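Pyoverdine biosynthesis protein PvcB (Pseudomonas aeruginosa, PDB 4YLM) catalyses the iron- and 2-oxoglutarate-dependent oxidation of tyrosine isonitrile, a step in the biosynthesis of paerucumarin. Local coordinates at residues R163-Y168 and F214-I219; A180-V184 and I194-C198; E157-W161 and S230-C234; G115-V121 and L285-L290. One frame throughout, in Å; residues are numbered along the deposited sequence.

Interaction 1: residues R163-Y168 and F214-I219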
loop_
_atom_site.group_PDB
_atom_site.type_symbol
_atom_site.label_atom_id
_atom_site.label_comp_id
_atom_site.label_asym_id
_atom_site.label_seq_id
_atom_site.Cartn_x
_atom_site.Cartn_y
_atom_site.Cartn_z
ATOM N N ARG A 163 -18.693 -24.181 20.908
ATOM C CA ARG A 163 -19.338 -23.966 22.201
ATOM C C ARG A 163 -18.346 -23.812 23.356
ATOM O O ARG A 163 -18.729 -23.444 24.469
ATOM C CB ARG A 163 -20.442 -24.999 22.485
ATOM C CG ARG A 163 -20.107 -26.450 22.175
ATOM C CD ARG A 163 -21.382 -27.311 22.227
ATOM N NE ARG A 163 -21.098 -28.732 22.438
ATOM C CZ ARG A 163 -21.178 -29.350 23.615
ATOM N NH1 ARG A 163 -21.544 -28.681 24.702
ATOM N NH2 ARG A 163 -20.897 -30.645 23.707
ATOM N N ALA A 164 -17.066 -24.036 23.066
ATOM C CA ALA A 164 -16.022 -23.987 24.085
ATOM C C ALA A 164 -15.453 -22.587 24.351
ATOM O O ALA A 164 -15.330 -21.764 23.444
ATOM C CB ALA A 164 -14.896 -24.957 23.733
ATOM N N SER A 165 -15.107 -22.346 25.613
ATOM C CA SER A 165 -14.450 -21.125 26.063
ATOM C C SER A 165 -13.272 -21.516 26.942
ATOM O O SER A 165 -13.342 -22.509 27.674
ATOM C CB SER A 165 -15.406 -20.270 26.895
ATOM O OG SER A 165 -16.154 -19.389 26.082
ATOM N N GLY A 166 -12.197 -20.734 26.877
ATOM C CA GLY A 166 -11.026 -20.967 27.699
ATOM C C GLY A 166 -10.944 -19.967 28.834
ATOM O O GLY A 166 -11.225 -18.784 28.639
ATOM N N ARG A 167 -10.595 -20.451 30.026
ATOM C CA ARG A 167 -10.345 -19.591 31.181
ATOM C C ARG A 167 -8.911 -19.792 31.648
ATOM O O ARG A 167 -8.502 -20.908 31.970
ATOM C CB ARG A 167 -11.313 -19.894 32.331
ATOM C CG ARG A 167 -12.673 -19.205 32.216
ATOM C CD ARG A 167 -13.492 -19.349 33.508
ATOM N NE ARG A 167 -13.969 -20.716 33.726
ATOM C CZ ARG A 167 -13.522 -21.532 34.678
ATOM N NH1 ARG A 167 -12.577 -21.126 35.518
ATOM N NH2 ARG A 167 -14.020 -22.757 34.792
ATOM N N TYR A 168 -8.152 -18.705 31.681
ATOM C CA TYR A 168 -6.729 -18.789 31.951
ATOM C C TYR A 168 -6.367 -17.900 33.131
ATOM O O TYR A 168 -6.936 -16.816 33.303
ATOM C CB TYR A 168 -5.933 -18.398 30.696
ATOM C CG TYR A 168 -6.461 -19.068 29.443
ATOM C CD1 TYR A 168 -6.306 -20.433 29.246
ATOM C CD2 TYR A 168 -7.131 -18.341 28.469
ATOM C CE1 TYR A 168 -6.800 -21.055 28.111
ATOM C CE2 TYR A 168 -7.626 -18.954 27.328
ATOM C CZ TYR A 168 -7.451 -20.309 27.152
ATOM O OH TYR A 168 -7.948 -20.921 26.025
ATOM N N PHE A 214 -5.961 -23.725 33.526
ATOM C CA PHE A 214 -6.523 -24.016 32.210
ATOM C C PHE A 214 -7.855 -24.752 32.296
ATOM O O PHE A 214 -7.892 -25.982 32.324
ATOM C CB PHE A 214 -5.539 -24.845 31.386
ATOM C CG PHE A 214 -4.220 -24.171 31.173
ATOM C CD1 PHE A 214 -3.139 -24.462 31.992
ATOM C CD2 PHE A 214 -4.062 -23.238 30.158
ATOM C CE1 PHE A 214 -1.921 -23.838 31.801
ATOM C CE2 PHE A 214 -2.848 -22.609 29.962
ATOM C CZ PHE A 214 -1.775 -22.908 30.782
ATOM N N HIS A 215 -8.947 -23.993 32.326
ATOM C CA HIS A 215 -10.288 -24.567 32.374
ATOM C C HIS A 215 -11.009 -24.299 31.055
ATOM O O HIS A 215 -10.813 -23.247 30.444
ATOM C CB HIS A 215 -11.069 -23.971 33.546
ATOM C CG HIS A 215 -10.340 -24.056 34.855
ATOM N ND1 HIS A 215 -10.333 -23.029 35.775
ATOM C CD2 HIS A 215 -9.588 -25.046 35.392
ATOM C CE1 HIS A 215 -9.609 -23.382 36.823
ATOM N NE2 HIS A 215 -9.144 -24.602 36.615
ATOM N N TYR A 216 -11.834 -25.244 30.611
ATOM C CA TYR A 216 -12.551 -25.079 29.351
ATOM C C TYR A 216 -14.067 -25.241 29.514
ATOM O O TYR A 216 -14.569 -26.347 29.722
ATOM C CB TYR A 216 -11.970 -26.007 28.275
ATOM C CG TYR A 216 -10.494 -25.754 28.025
ATOM C CD1 TYR A 216 -9.523 -26.588 28.569
ATOM C CD2 TYR A 216 -10.071 -24.665 27.264
ATOM C CE1 TYR A 216 -8.169 -26.354 28.355
ATOM C CE2 TYR A 216 -8.718 -24.419 27.047
ATOM C CZ TYR A 216 -7.772 -25.267 27.591
ATOM O OH TYR A 216 -6.422 -25.027 27.381
ATOM N N ASP A 217 -14.782 -24.121 29.420
ATOM C CA ASP A 217 -16.219 -24.068 29.682
ATOM C C ASP A 217 -17.059 -24.288 28.435
ATOM O O ASP A 217 -16.544 -24.288 27.311
ATOM C CB ASP A 217 -16.598 -22.704 30.254
ATOM C CG ASP A 217 -15.840 -22.365 31.512
ATOM O OD1 ASP A 217 -15.373 -23.298 32.197
ATOM O OD2 ASP A 217 -15.719 -21.161 31.820
ATOM N N GLY A 218 -18.364 -24.439 28.645
ATOM C CA GLY A 218 -19.322 -24.498 27.558
ATOM C C GLY A 218 -19.478 -25.898 27.008
ATOM O O GLY A 218 -20.371 -26.172 26.209
ATOM N N ILE A 219 -18.590 -26.787 27.427
ATOM C CA ILE A 219 -18.694 -28.187 27.049
ATOM C C ILE A 219 -18.737 -29.041 28.310
ATOM O O ILE A 219 -18.512 -28.535 29.411
ATOM C CB ILE A 219 -17.506 -28.626 26.181
ATOM C CG1 ILE A 219 -16.196 -28.445 26.950
ATOM C CG2 ILE A 219 -17.477 -27.833 24.877
ATOM C CD1 ILE A 219 -15.003 -29.106 26.295
#

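Interaction 2: residues A180-V184 and I194-C198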
loop_
_atom_site.group_PDB
_atom_site.type_symbol
_atom_site.label_atom_id
_atom_site.label_comp_id
_atom_site.label_asym_id
_atom_site.label_seq_id
_atom_site.Cartn_x
_atom_site.Cartn_y
_atom_site.Cartn_z
ATOM N N ALA A 180 -10.160 -14.691 29.709
ATOM C CA ALA A 180 -11.105 -15.656 29.153
ATOM C C ALA A 180 -11.495 -15.302 27.722
ATOM O O ALA A 180 -11.826 -14.156 27.431
ATOM C CB ALA A 180 -12.355 -15.753 30.030
ATOM N N ALA A 181 -11.485 -16.300 26.843
ATOM C CA ALA A 181 -11.808 -16.095 25.436
ATOM C C ALA A 181 -12.525 -17.303 24.844
ATOM O O ALA A 181 -12.153 -18.449 25.112
ATOM C CB ALA A 181 -10.527 -15.817 24.647
ATOM N N PRO A 182 -13.545 -17.055 24.012
ATOM C CA PRO A 182 -14.100 -18.186 23.264
ATOM C C PRO A 182 -12.978 -18.818 22.448
ATOM O O PRO A 182 -12.065 -18.103 22.012
ATOM C CB PRO A 182 -15.107 -17.525 22.318
ATOM C CG PRO A 182 -15.380 -16.169 22.905
ATOM C CD PRO A 182 -14.138 -15.768 23.622
ATOM N N ILE A 183 -13.035 -20.129 22.251
ATOM C CA ILE A 183 -12.075 -20.815 21.403
ATOM C C ILE A 183 -12.178 -20.293 19.958
ATOM O O ILE A 183 -11.172 -20.008 19.314
ATOM C CB ILE A 183 -12.327 -22.327 21.408
ATOM C CG1 ILE A 183 -12.015 -22.918 22.788
ATOM C CG2 ILE A 183 -11.475 -23.007 20.350
ATOM C CD1 ILE A 183 -10.533 -22.918 23.098
ATOM N N VAL A 184 -13.403 -20.176 19.457
ATOM C CA VAL A 184 -13.626 -19.632 18.123
ATOM C C VAL A 184 -13.964 -18.151 18.246
ATOM O O VAL A 184 -14.954 -17.784 18.876
ATOM C CB VAL A 184 -14.751 -20.403 17.378
ATOM C CG1 VAL A 184 -14.985 -19.827 15.981
ATOM C CG2 VAL A 184 -14.407 -21.895 17.299
ATOM N N ILE A 194 -11.164 -16.732 13.545
ATOM C CA ILE A 194 -9.862 -17.144 14.049
ATOM C C ILE A 194 -10.076 -18.038 15.273
ATOM O O ILE A 194 -11.204 -18.203 15.735
ATOM C CB ILE A 194 -9.028 -15.930 14.505
ATOM C CG1 ILE A 194 -9.810 -15.128 15.556
ATOM C CG2 ILE A 194 -8.610 -15.037 13.287
ATOM C CD1 ILE A 194 -8.943 -14.078 16.313
ATOM N N LEU A 195 -8.992 -18.597 15.798
ATOM C CA LEU A 195 -9.033 -19.269 17.089
ATOM C C LEU A 195 -8.229 -18.457 18.100
ATOM O O LEU A 195 -7.187 -17.879 17.762
ATOM C CB LEU A 195 -8.452 -20.679 16.985
ATOM C CG LEU A 195 -9.079 -21.646 15.974
ATOM C CD1 LEU A 195 -8.291 -22.939 15.928
ATOM C CD2 LEU A 195 -10.545 -21.927 16.326
ATOM N N ARG A 196 -8.720 -18.402 19.334
ATOM C CA ARG A 196 -7.908 -17.924 20.458
ATOM C C ARG A 196 -7.859 -19.077 21.460
ATOM O O ARG A 196 -8.871 -19.441 22.037
ATOM C CB ARG A 196 -8.521 -16.676 21.103
ATOM C CG ARG A 196 -8.536 -15.439 20.206
ATOM C CD ARG A 196 -7.127 -14.877 19.937
ATOM N NE ARG A 196 -6.425 -15.590 18.866
ATOM C CZ ARG A 196 -5.242 -15.223 18.369
ATOM N NH1 ARG A 196 -4.614 -14.154 18.847
ATOM N NH2 ARG A 196 -4.681 -15.925 17.391
ATOM N N PHE A 197 -6.679 -19.654 21.639
ATOM C CA PHE A 197 -6.516 -20.846 22.444
ATOM C C PHE A 197 -5.161 -20.749 23.113
ATOM O O PHE A 197 -4.170 -20.459 22.452
ATOM C CB PHE A 197 -6.573 -22.072 21.528
ATOM C CG PHE A 197 -6.261 -23.393 22.208
ATOM C CD1 PHE A 197 -6.916 -23.775 23.369
ATOM C CD2 PHE A 197 -5.361 -24.277 21.633
ATOM C CE1 PHE A 197 -6.647 -25.005 23.970
ATOM C CE2 PHE A 197 -5.095 -25.510 22.216
ATOM C CZ PHE A 197 -5.737 -25.872 23.387
ATOM N N CYS A 198 -5.124 -20.942 24.430
ATOM C CA CYS A 198 -3.854 -21.082 25.130
ATOM C C CYS A 198 -3.737 -22.552 25.505
ATOM O O CYS A 198 -4.553 -23.072 26.264
ATOM C CB CYS A 198 -3.792 -20.181 26.370
ATOM S SG CYS A 198 -2.177 -20.231 27.246
HETATM O O HOH W 1 -9.592 -19.523 24.670
#

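Interaction 3: residues E157-W161 and S230-C234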
loop_
_atom_site.group_PDB
_atom_site.type_symbol
_atom_site.label_atom_id
_atom_site.label_comp_id
_atom_site.label_asym_id
_atom_site.label_seq_id
_atom_site.Cartn_x
_atom_site.Cartn_y
_atom_site.Cartn_z
ATOM N N GLU A 157 -15.804 -31.838 15.224
ATOM C CA GLU A 157 -14.751 -31.053 15.869
ATOM C C GLU A 157 -15.169 -29.579 15.941
ATOM O O GLU A 157 -15.100 -28.937 16.993
ATOM C CB GLU A 157 -13.423 -31.208 15.121
ATOM C CG GLU A 157 -12.750 -32.565 15.323
ATOM C CD GLU A 157 -11.543 -32.759 14.432
ATOM O OE1 GLU A 157 -11.595 -32.322 13.262
ATOM O OE2 GLU A 157 -10.530 -33.337 14.895
ATOM N N LEU A 158 -15.631 -29.056 14.815
ATOM C CA LEU A 158 -16.005 -27.653 14.708
ATOM C C LEU A 158 -17.158 -27.286 15.655
ATOM O O LEU A 158 -17.115 -26.248 16.332
ATOM C CB LEU A 158 -16.371 -27.339 13.254
ATOM C CG LEU A 158 -16.554 -25.886 12.825
ATOM C CD1 LEU A 158 -15.294 -25.055 13.139
ATOM C CD2 LEU A 158 -16.890 -25.834 11.339
ATOM N N GLU A 159 -18.189 -28.132 15.692
ATOM C CA GLU A 159 -19.318 -27.940 16.607
ATOM C C GLU A 159 -18.854 -27.858 18.066
ATOM O O GLU A 159 -19.309 -27.008 18.831
ATOM C CB GLU A 159 -20.341 -29.075 16.449
ATOM N N LEU A 160 -17.948 -28.745 18.449
ATOM C CA LEU A 160 -17.367 -28.694 19.789
ATOM C C LEU A 160 -16.612 -27.370 20.040
ATOM O O LEU A 160 -16.831 -26.702 21.054
ATOM C CB LEU A 160 -16.442 -29.897 20.014
ATOM C CG LEU A 160 -15.939 -30.161 21.439
ATOM C CD1 LEU A 160 -17.099 -30.471 22.376
ATOM C CD2 LEU A 160 -14.920 -31.295 21.446
ATOM N N TRP A 161 -15.733 -26.988 19.114
ATOM C CA TRP A 161 -14.953 -25.757 19.285
ATOM C C TRP A 161 -15.854 -24.557 19.504
ATOM O O TRP A 161 -15.570 -23.689 20.338
ATOM C CB TRP A 161 -14.079 -25.484 18.061
ATOM C CG TRP A 161 -13.030 -26.502 17.809
ATOM C CD1 TRP A 161 -12.799 -27.636 18.523
ATOM C CD2 TRP A 161 -12.053 -26.479 16.758
ATOM N NE1 TRP A 161 -11.743 -28.328 17.981
ATOM C CE2 TRP A 161 -11.272 -27.638 16.892
ATOM C CE3 TRP A 161 -11.765 -25.584 15.716
ATOM C CZ2 TRP A 161 -10.225 -27.932 16.028
ATOM C CZ3 TRP A 161 -10.733 -25.885 14.856
ATOM C CH2 TRP A 161 -9.969 -27.042 15.019
ATOM N N SER A 230 -8.417 -32.418 19.328
ATOM C CA SER A 230 -8.848 -31.970 18.017
ATOM C C SER A 230 -8.204 -30.626 17.685
ATOM O O SER A 230 -7.772 -30.411 16.566
ATOM C CB SER A 230 -10.368 -31.858 17.965
ATOM O OG SER A 230 -10.837 -30.901 18.896
ATOM N N LEU A 231 -8.136 -29.737 18.669
ATOM C CA LEU A 231 -7.445 -28.469 18.489
ATOM C C LEU A 231 -5.986 -28.718 18.136
ATOM O O LEU A 231 -5.462 -28.132 17.182
ATOM C CB LEU A 231 -7.587 -27.592 19.733
ATOM C CG LEU A 231 -8.921 -26.842 19.815
ATOM C CD1 LEU A 231 -9.166 -26.287 21.222
ATOM C CD2 LEU A 231 -8.988 -25.727 18.764
ATOM N N ARG A 232 -5.340 -29.624 18.871
ATOM C CA ARG A 232 -3.940 -29.944 18.609
ATOM C C ARG A 232 -3.740 -30.582 17.237
ATOM O O ARG A 232 -2.767 -30.277 16.547
ATOM C CB ARG A 232 -3.351 -30.848 19.698
ATOM C CG ARG A 232 -2.968 -30.122 20.978
ATOM C CD ARG A 232 -2.678 -31.106 22.138
ATOM N NE ARG A 232 -2.228 -30.405 23.341
ATOM C CZ ARG A 232 -2.422 -30.832 24.587
ATOM N NH1 ARG A 232 -3.066 -31.973 24.817
ATOM N NH2 ARG A 232 -1.975 -30.110 25.610
ATOM N N ARG A 233 -4.646 -31.472 16.843
ATOM C CA ARG A 233 -4.526 -32.131 15.543
ATOM C C ARG A 233 -4.512 -31.090 14.419
ATOM O O ARG A 233 -3.771 -31.212 13.451
ATOM C CB ARG A 233 -5.695 -33.092 15.308
ATOM C CG ARG A 233 -5.605 -33.847 13.992
ATOM C CD ARG A 233 -6.872 -34.662 13.692
ATOM N NE ARG A 233 -8.033 -33.835 13.358
ATOM C CZ ARG A 233 -8.291 -33.357 12.144
ATOM N NH1 ARG A 233 -7.463 -33.608 11.135
ATOM N NH2 ARG A 233 -9.379 -32.624 11.935
ATOM N N CYS A 234 -5.350 -30.073 14.555
ATOM C CA CYS A 234 -5.529 -29.103 13.479
ATOM C C CYS A 234 -4.472 -27.994 13.520
ATOM O O CYS A 234 -3.960 -27.585 12.484
ATOM C CB CYS A 234 -6.944 -28.528 13.509
ATOM S SG CYS A 234 -8.238 -29.748 13.080
#

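Interaction 4: residues G115-V121 and L285-L290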
loop_
_atom_site.group_PDB
_atom_site.type_symbol
_atom_site.label_atom_id
_atom_site.label_comp_id
_atom_site.label_asym_id
_atom_site.label_seq_id
_atom_site.Cartn_x
_atom_site.Cartn_y
_atom_site.Cartn_z
ATOM N N GLY A 115 -0.045 -10.900 24.788
ATOM C CA GLY A 115 -0.950 -9.892 25.303
ATOM C C GLY A 115 -2.179 -10.424 26.018
ATOM O O GLY A 115 -3.055 -9.652 26.399
ATOM N N MET A 116 -2.249 -11.740 26.194
ATOM C CA MET A 116 -3.401 -12.384 26.832
ATOM C C MET A 116 -3.799 -11.718 28.147
ATOM O O MET A 116 -4.986 -11.583 28.454
ATOM C CB MET A 116 -3.081 -13.841 27.152
ATOM C CG MET A 116 -2.782 -14.730 25.971
ATOM S SD MET A 116 -2.358 -16.378 26.584
ATOM C CE MET A 116 -3.748 -16.639 27.702
ATOM N N TYR A 117 -2.797 -11.334 28.932
ATOM C CA TYR A 117 -3.025 -10.816 30.280
ATOM C C TYR A 117 -2.730 -9.333 30.358
ATOM O O TYR A 117 -2.553 -8.795 31.450
ATOM C CB TYR A 117 -2.120 -11.530 31.291
ATOM C CG TYR A 117 -2.384 -13.008 31.442
ATOM C CD1 TYR A 117 -3.572 -13.466 31.997
ATOM C CD2 TYR A 117 -1.440 -13.945 31.042
ATOM C CE1 TYR A 117 -3.813 -14.818 32.141
ATOM C CE2 TYR A 117 -1.678 -15.300 31.183
ATOM C CZ TYR A 117 -2.862 -15.728 31.733
ATOM O OH TYR A 117 -3.102 -17.077 31.874
ATOM N N LEU A 118 -2.660 -8.675 29.205
ATOM C CA LEU A 118 -2.303 -7.263 29.169
ATOM C C LEU A 118 -3.529 -6.397 28.937
ATOM O O LEU A 118 -4.585 -6.889 28.535
ATOM C CB LEU A 118 -1.264 -6.992 28.082
ATOM C CG LEU A 118 0.056 -7.764 28.138
ATOM C CD1 LEU A 118 0.970 -7.279 27.025
ATOM C CD2 LEU A 118 0.736 -7.603 29.489
ATOM N N GLU A 119 -3.392 -5.103 29.192
ATOM C CA GLU A 119 -4.508 -4.188 28.979
ATOM C C GLU A 119 -4.739 -3.961 27.484
ATOM O O GLU A 119 -5.863 -3.700 27.057
ATOM C CB GLU A 119 -4.255 -2.855 29.689
ATOM C CG GLU A 119 -5.340 -1.808 29.438
ATOM C CD GLU A 119 -6.683 -2.185 30.053
ATOM O OE1 GLU A 119 -6.712 -3.030 30.972
ATOM O OE2 GLU A 119 -7.711 -1.630 29.611
ATOM N N THR A 120 -3.663 -4.040 26.700
ATOM C CA THR A 120 -3.753 -3.896 25.250
ATOM C C THR A 120 -2.979 -5.015 24.554
ATOM O O THR A 120 -1.963 -5.491 25.064
ATOM C CB THR A 120 -3.217 -2.537 24.763
ATOM O OG1 THR A 120 -1.809 -2.476 25.001
ATOM C CG2 THR A 120 -3.898 -1.398 25.496
ATOM N N VAL A 121 -3.475 -5.426 23.390
ATOM C CA VAL A 121 -2.943 -6.577 22.663
ATOM C C VAL A 121 -2.206 -6.091 21.409
ATOM O O VAL A 121 -2.766 -5.347 20.604
ATOM C CB VAL A 121 -4.099 -7.563 22.296
ATOM C CG1 VAL A 121 -3.590 -8.730 21.475
ATOM C CG2 VAL A 121 -4.802 -8.062 23.570
ATOM N N LEU A 285 -5.283 -1.851 20.456
ATOM C CA LEU A 285 -6.384 -2.776 20.721
ATOM C C LEU A 285 -6.559 -3.083 22.211
ATOM O O LEU A 285 -5.742 -3.782 22.812
ATOM C CB LEU A 285 -6.158 -4.099 19.975
ATOM C CG LEU A 285 -7.147 -5.224 20.291
ATOM C CD1 LEU A 285 -8.566 -4.789 19.966
ATOM C CD2 LEU A 285 -6.788 -6.507 19.533
ATOM N N ARG A 286 -7.639 -2.581 22.797
ATOM C CA ARG A 286 -7.979 -2.930 24.169
ATOM C C ARG A 286 -8.244 -4.431 24.241
ATOM O O ARG A 286 -8.999 -4.972 23.427
ATOM C CB ARG A 286 -9.218 -2.147 24.603
ATOM C CG ARG A 286 -9.694 -2.434 26.009
ATOM C CD ARG A 286 -10.885 -1.552 26.341
ATOM N NE ARG A 286 -11.374 -1.765 27.698
ATOM C CZ ARG A 286 -12.344 -2.616 28.012
ATOM N NH1 ARG A 286 -12.920 -3.344 27.060
ATOM N NH2 ARG A 286 -12.731 -2.746 29.275
ATOM N N ASN A 287 -7.613 -5.105 25.201
ATOM C CA ASN A 287 -7.772 -6.550 25.355
ATOM C C ASN A 287 -9.214 -6.911 25.681
ATOM O O ASN A 287 -9.710 -6.566 26.752
ATOM C CB ASN A 287 -6.851 -7.074 26.458
ATOM C CG ASN A 287 -6.820 -8.592 26.525
ATOM O OD1 ASN A 287 -7.640 -9.275 25.908
ATOM N ND2 ASN A 287 -5.867 -9.127 27.276
ATOM N N PRO A 288 -9.896 -7.604 24.753
ATOM C CA PRO A 288 -11.301 -7.973 24.958
ATOM C C PRO A 288 -11.478 -9.166 25.892
ATOM O O PRO A 288 -12.608 -9.477 26.256
ATOM C CB PRO A 288 -11.771 -8.348 23.548
ATOM C CG PRO A 288 -10.540 -8.864 22.882
ATOM C CD PRO A 288 -9.397 -8.031 23.432
ATOM N N HIS A 289 -10.387 -9.821 26.278
ATOM C CA HIS A 289 -10.495 -11.049 27.056
ATOM C C HIS A 289 -10.000 -10.920 28.495
ATOM O O HIS A 289 -10.160 -11.843 29.298
ATOM C CB HIS A 289 -9.755 -12.178 26.341
ATOM C CG HIS A 289 -10.220 -12.397 24.935
ATOM N ND1 HIS A 289 -9.353 -12.458 23.864
ATOM C CD2 HIS A 289 -11.463 -12.566 24.426
ATOM C CE1 HIS A 289 -10.044 -12.663 22.756
ATOM N NE2 HIS A 289 -11.327 -12.730 23.069
ATOM N N LEU A 290 -9.388 -9.786 28.818
ATOM C CA LEU A 290 -8.867 -9.575 30.162
ATOM C C LEU A 290 -10.006 -9.450 31.176
ATOM O O LEU A 290 -10.971 -8.721 30.956
ATOM C CB LEU A 290 -7.990 -8.326 30.208
ATOM C CG LEU A 290 -7.300 -8.041 31.544
ATOM C CD1 LEU A 290 -6.394 -9.189 31.917
ATOM C CD2 LEU A 290 -6.519 -6.740 31.482
HETATM O O HOH W 2 -2.715 -2.726 20.187
#

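Interaction 1: residues R163-Y168 and F214-I219
R167 and D217 form a salt bridge on the exposed face of two antiparallel strands. R167 NE gives a short bond of 2.6 Å to D217 OD2, within the guanidinium plane. R167 NH2 reaches D217 OD1 at 3.0 Å. The grip is side-on, one nitrogen to each oxygen, and both oxygens use their syn lone pairs. The guanidinium and carboxylate planes are 25° apart, nearly coplanar. The arginine chain turns at its third torsion (chi3 -71°), which brings NE and NH2 alongside the carboxylate. H215 CB lies over one guanidinium face, toward its rim.

Beneath this, S165 and D217 are a hydrogen-bonded pair, and both their N and O atoms bond across. D217 N reaches S165 O at 2.8 Å. R167 and H215 do the same two residues on, with R167 N 2.8 Å from H215 O. Strand 165-169 is the middle strand of a three-stranded antiparallel sheet, with 178-182 on its other side. The backbone of G166 therefore bonds to A181, away from Y216.

On the buried face Y168 CE1 packs against Y216 CE2 at 4.0 Å, the two side chains crossing at about a right angle. Their hydroxyls are satisfied outside the pair, Y168 OH by C198 N and Y216 OH by C198 O. At the far end A164 CB meets I219 CG2 at 4.0 Å, and L227 of helix 224-235 touches A164.

Interaction 2: residues A180-V184 and I194-C198
The contact lies where strand 178-182 runs out and the two-stranded antiparallel hairpin of 184-186 and 193-195 begins. V184 and L195 form a non-hydrogen-bonded antiparallel pair. V184 CG2 meets L195 CD2 at 4.0 Å on the face they share.

The direct backbone bond runs from R196 N to I183 O, 2.9 Å long with an angle of 152° at the hydrogen. The same carbonyl takes a CA-H contact from L195. Beyond this bond the chains part, and a water fills in. It donates to A181 O at 2.8 Å and to R196 O at 2.7 Å, so two carbonyls that cannot bond to each other share one donor.

I183 sends its CB away from the other segment, but both chi1 and chi2 are near -70°, and I183 CD1 is carried back to F197 CD1 at 3.7 Å. The two side chains lie side by side and point the same way. L231 of helix 224-235 touches both.

R196 meets A181 through its CB alone. Its chain then bends at chi2 and chi3 and curls back to its own segment. R196 NE bonds to L195 O at 2.7 Å, the oxygen lying near the guanidinium plane. Further out, NH1 bonds to N256 O, NH2 to L259 O, and W113 makes a cation-pi contact. This buried arginine is thus held by main-chain carbonyls, about 8 Å by side chain from the probable iron ligand H261. The pairing is that of an antiparallel beta hairpin opening out at its base.

Interaction 3: residues E157-W161 and S230-C234
E157 and R233 supply the charged part of this helix-helix contact. R233 NH2 bonds to E157 OE1 at 2.6 Å, and R233 NE bonds to E157 OE2 at 3.0 Å. Both carboxylate oxygens face the guanidinium through their syn lone pairs. Carboxylate and guanidinium are nearly coplanar, 11° apart. The arginine leaves its helix extended and bends at its third torsion, which brings its NE edge to the glutamate. L152 O is a further acceptor for R233 NH2.

The neutral hydrogen bond joins W161 NE1 to S230 OG at 2.9 Å. It is almost straight, 174° at the hydrogen, and the oxygen lies in the indole plane. This satisfies the buried N-H. The serine hydroxyl has carbonyl partners one turn back in its own helix, at E226 and L227.

Apolar contacts meet one face and the edge of the indole. L231 CD2 sits over one face, 3.7 Å from the centroid of the W161 six-membered ring and close to its normal, a CH-pi contact. At the rim C234 CB approaches W161 CH2 at 3.7 Å. C234 SG makes a sulfur-aromatic contact there, also at the edge. The indole has a bond in its plane and a methyl over its face, which probably limits its tilt and rotation. S230 CB also packs on E157 CG at 3.6 Å.

L150 and L195 touch W161 from outside the pair. The segment axes are 11.1 Å apart and their directions 118° apart. This is the packing of two steeply crossed helices, 155-163 and 224-235, with the W161 indole packed between them, beside the E157-R233 salt bridge.

Interaction 4: residues G115-V121 and L285-L290
N287 reaches across to the turn at 115-118 with its side-chain amide. N287 ND2 bonds to M116 O and to L118 O, each at 2.9 Å. Both oxygens lie close to the amide plane. N287 ND2 lies in the carbonyl plane of L118 but well above that of M116. The first torsion of N287 is near 180° (-172°), which extends the amide toward the turn. V121 CG2 packs on N287 CG at 3.6 Å. N287 N bonds to E119 O at 2.9 Å, almost straight. L290 CD2 touches L118 O at 3.5 Å, and its CD1 lies by Y117 O. At the other end V121 N bonds to L285 O at 2.9 Å. A water there links V121 O, to which it donates, with L285 N. E119 and R286 put opposite charges near each other, with no bond between them.

The next shell fixes these groups. N287 OD1 accepts from H289 N at 2.8 Å, an Asx turn that sets the amide so ND2 faces the carbonyls. Those carbonyls are presented by a type I beta turn from G115 to L118, closed by L118 N on G115 O. The turn directly follows D114, a probable ligand of the catalytic iron in this TauD-family oxygenase. S179 OG also bonds to M116 O. The stronger partner of E119 is R292, through a salt bridge at OE1.

Interactions 2 and 3 are buried. Interactions 1 and 4 are only partly so. Interactions 1 and 2 share the sheet of strand 165-169, the first pairing it with 215-217 and the second continuing from its other neighbour, 178-182. Interaction 3 joins helices 155-163 and 224-235, which flank that pairing in sequence; L160 packs on I219, and W161 on V184 and L195. Interaction 4 meets interaction 2 where A180 N probably bonds to H289 O, and it lies nearest the iron ligands. Interactions 1 and 3 each contain an arginine-carboxylate salt bridge of their own. Interaction 2 relies on a backbone bond and a water, and interaction 4 on an asparagine amide together with backbone bonds.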